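Local coordinates for leucine-rich repeat protein (Bacteroides thetaiotaomicron, PDB 4ECN), which is of unknown function but, as an extracellular leucine-rich repeat protein, probably binds other proteins, at residues 632-637 and 668-673. Sequence-based numbering, arbitrary orientation.
Sequences KYIPNI and DDYKGI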
loop_
_atom_site.group_PDB
_atom_site.type_symbol
_atom_site.label_atom_id
_atom_site.label_comp_id
_atom_site.label_asym_id
_atom_site.label_seq_id
_atom_site.Cartn_x
_atom_site.Cartn_y
_atom_site.Cartn_z
ATOM N N LYS A 632 -18.859 -28.423 -11.041
ATOM C CA LYS A 632 -19.140 -29.704 -11.692
ATOM C C LYS A 632 -19.043 -29.600 -13.231
ATOM O O LYS A 632 -18.771 -30.600 -13.900
ATOM C CB LYS A 632 -20.552 -30.196 -11.309
ATOM C CG LYS A 632 -20.808 -30.450 -9.833
ATOM C CD LYS A 632 -22.275 -30.746 -9.625
ATOM C CE LYS A 632 -22.719 -30.653 -8.189
ATOM N NZ LYS A 632 -24.152 -31.024 -8.040
ATOM N N TYR A 633 -19.337 -28.402 -13.789
ATOM C CA TYR A 633 -19.404 -28.131 -15.237
ATOM C C TYR A 633 -18.815 -26.785 -15.646
ATOM O O TYR A 633 -18.830 -25.832 -14.841
ATOM C CB TYR A 633 -20.886 -28.115 -15.720
ATOM C CG TYR A 633 -21.731 -29.293 -15.296
ATOM C CD1 TYR A 633 -21.734 -30.475 -16.032
ATOM C CD2 TYR A 633 -22.570 -29.209 -14.190
ATOM C CE1 TYR A 633 -22.542 -31.551 -15.669
ATOM C CE2 TYR A 633 -23.352 -30.294 -13.791
ATOM C CZ TYR A 633 -23.344 -31.459 -14.541
ATOM O OH TYR A 633 -24.140 -32.512 -14.172
ATOM N N ILE A 634 -18.396 -26.686 -16.940
ATOM C CA ILE A 634 -17.967 -25.432 -17.546
ATOM C C ILE A 634 -19.273 -24.655 -17.802
ATOM O O ILE A 634 -20.172 -25.201 -18.466
ATOM C CB ILE A 634 -17.066 -25.614 -18.811
ATOM C CG1 ILE A 634 -15.751 -26.359 -18.484
ATOM C CG2 ILE A 634 -16.757 -24.262 -19.493
ATOM C CD1 ILE A 634 -15.281 -27.246 -19.597
ATOM N N PRO A 635 -19.459 -23.449 -17.194
ATOM C CA PRO A 635 -20.723 -22.717 -17.403
ATOM C C PRO A 635 -20.837 -22.170 -18.839
ATOM O O PRO A 635 -19.838 -21.723 -19.407
ATOM C CB PRO A 635 -20.648 -21.593 -16.364
ATOM C CG PRO A 635 -19.192 -21.361 -16.165
ATOM C CD PRO A 635 -18.523 -22.686 -16.335
ATOM N N ASN A 636 -22.051 -22.220 -19.430
ATOM C CA ASN A 636 -22.301 -21.739 -20.796
ATOM C C ASN A 636 -22.570 -20.201 -20.793
ATOM O O ASN A 636 -23.629 -19.734 -21.250
ATOM C CB ASN A 636 -23.465 -22.506 -21.427
ATOM C CG ASN A 636 -23.551 -22.345 -22.919
ATOM O OD1 ASN A 636 -22.579 -21.997 -23.600
ATOM N ND2 ASN A 636 -24.698 -22.658 -23.472
ATOM N N ILE A 637 -21.582 -19.419 -20.292
ATOM C CA ILE A 637 -21.696 -17.968 -20.166
ATOM C C ILE A 637 -20.750 -17.222 -21.135
ATOM O O ILE A 637 -20.601 -16.003 -21.005
ATOM C CB ILE A 637 -21.442 -17.524 -18.704
ATOM C CG1 ILE A 637 -20.089 -18.026 -18.163
ATOM C CG2 ILE A 637 -22.611 -17.949 -17.806
ATOM C CD1 ILE A 637 -19.609 -17.308 -16.889
ATOM N N ASP A 668 -26.029 -28.775 -28.766
ATOM C CA ASP A 668 -26.702 -27.850 -29.680
ATOM C C ASP A 668 -26.876 -26.448 -29.047
ATOM O O ASP A 668 -26.904 -25.450 -29.777
ATOM C CB ASP A 668 -28.066 -28.435 -30.074
ATOM C CG ASP A 668 -27.974 -29.902 -30.475
ATOM O OD1 ASP A 668 -27.324 -30.200 -31.512
ATOM O OD2 ASP A 668 -28.486 -30.762 -29.712
ATOM N N ASP A 669 -26.967 -26.381 -27.703
ATOM C CA ASP A 669 -27.103 -25.131 -26.949
ATOM C C ASP A 669 -25.750 -24.540 -26.542
ATOM O O ASP A 669 -25.685 -23.336 -26.261
ATOM C CB ASP A 669 -27.939 -25.356 -25.683
ATOM C CG ASP A 669 -29.416 -25.621 -25.890
ATOM O OD1 ASP A 669 -29.964 -25.192 -26.939
ATOM O OD2 ASP A 669 -30.042 -26.200 -24.978
ATOM N N TYR A 670 -24.678 -25.376 -26.488
ATOM C CA TYR A 670 -23.342 -24.941 -26.065
ATOM C C TYR A 670 -22.736 -23.970 -27.103
ATOM O O TYR A 670 -22.702 -24.287 -28.303
ATOM C CB TYR A 670 -22.423 -26.137 -25.818
ATOM C CG TYR A 670 -21.139 -25.735 -25.130
ATOM C CD1 TYR A 670 -21.155 -25.124 -23.879
ATOM C CD2 TYR A 670 -19.908 -25.988 -25.710
ATOM C CE1 TYR A 670 -19.977 -24.728 -23.252
ATOM C CE2 TYR A 670 -18.722 -25.612 -25.086
ATOM C CZ TYR A 670 -18.758 -24.988 -23.854
ATOM O OH TYR A 670 -17.582 -24.611 -23.248
ATOM N N LYS A 671 -22.300 -22.765 -26.617
ATOM C CA LYS A 671 -21.766 -21.616 -27.389
ATOM C C LYS A 671 -20.219 -21.522 -27.436
ATOM O O LYS A 671 -19.693 -20.650 -28.126
ATOM C CB LYS A 671 -22.276 -20.281 -26.780
ATOM C CG LYS A 671 -23.795 -20.071 -26.741
ATOM C CD LYS A 671 -24.221 -18.794 -25.969
ATOM C CE LYS A 671 -24.056 -18.855 -24.451
ATOM N NZ LYS A 671 -24.400 -17.575 -23.764
ATOM N N GLY A 672 -19.519 -22.362 -26.681
ATOM C CA GLY A 672 -18.058 -22.346 -26.614
ATOM C C GLY A 672 -17.491 -21.217 -25.770
ATOM O O GLY A 672 -18.244 -20.526 -25.076
ATOM N N ILE A 673 -16.152 -21.025 -25.825
ATOM C CA ILE A 673 -15.404 -20.000 -25.076
ATOM C C ILE A 673 -14.537 -19.168 -26.038
ATOM O O ILE A 673 -13.721 -19.731 -26.780
ATOM C CB ILE A 673 -14.505 -20.621 -23.946
ATOM C CG1 ILE A 673 -15.220 -21.727 -23.115
ATOM C CG2 ILE A 673 -13.858 -19.529 -23.055
ATOM C CD1 ILE A 673 -14.372 -22.430 -22.095
HETATM O O HOH W 1 -18.220 -22.381 -21.711
HETATM O O HOH W 2 -20.021 -20.843 -23.153
#
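Asn636 reads the backbone of the 668-673 loop with both ends of its side-chain amide. Its OD1 accepts the amide of Lys671, Asn636 OD1 to Lys671 N 3.1 Å, in a nearly straight bond of 169°. Its ND2 donates to the carbonyl of Asp669, Asn636 ND2 to Asp669 O 3.0 Å, from above that carbonyl plane. CG is anti to the backbone N (chi1 -165°), which carries the amide across to the loop. Asn636 OD1 also lies obliquely against the Tyr670 ring, 3.4 Å from Tyr670 CD1. This is the tight part of the contact. Beside it is a small apolar touch, Ile634 CG2 to Ile673 CD1 at 4.0 Å, next to the Tyr670 hydroxyl. A water bridges that hydroxyl to the carbonyl of Pro635. Helix 690-694 packs against Tyr670 and Ile673. The outer side is looser: exposed Lys671 bends at chi3 (-72°), with a weak hydrogen bond from Lys671 NZ to Asn636 O at 3.4 Å. Replacing Asn636 with alanine removes both amide bonds and is likely to leave Lys671 N and Asp669 O without these mates. The contact ties consecutive loops between parallel strands of the leucine-rich repeat; its chemistry implies that one buried amide serves backbone groups where neither segment is regular strand.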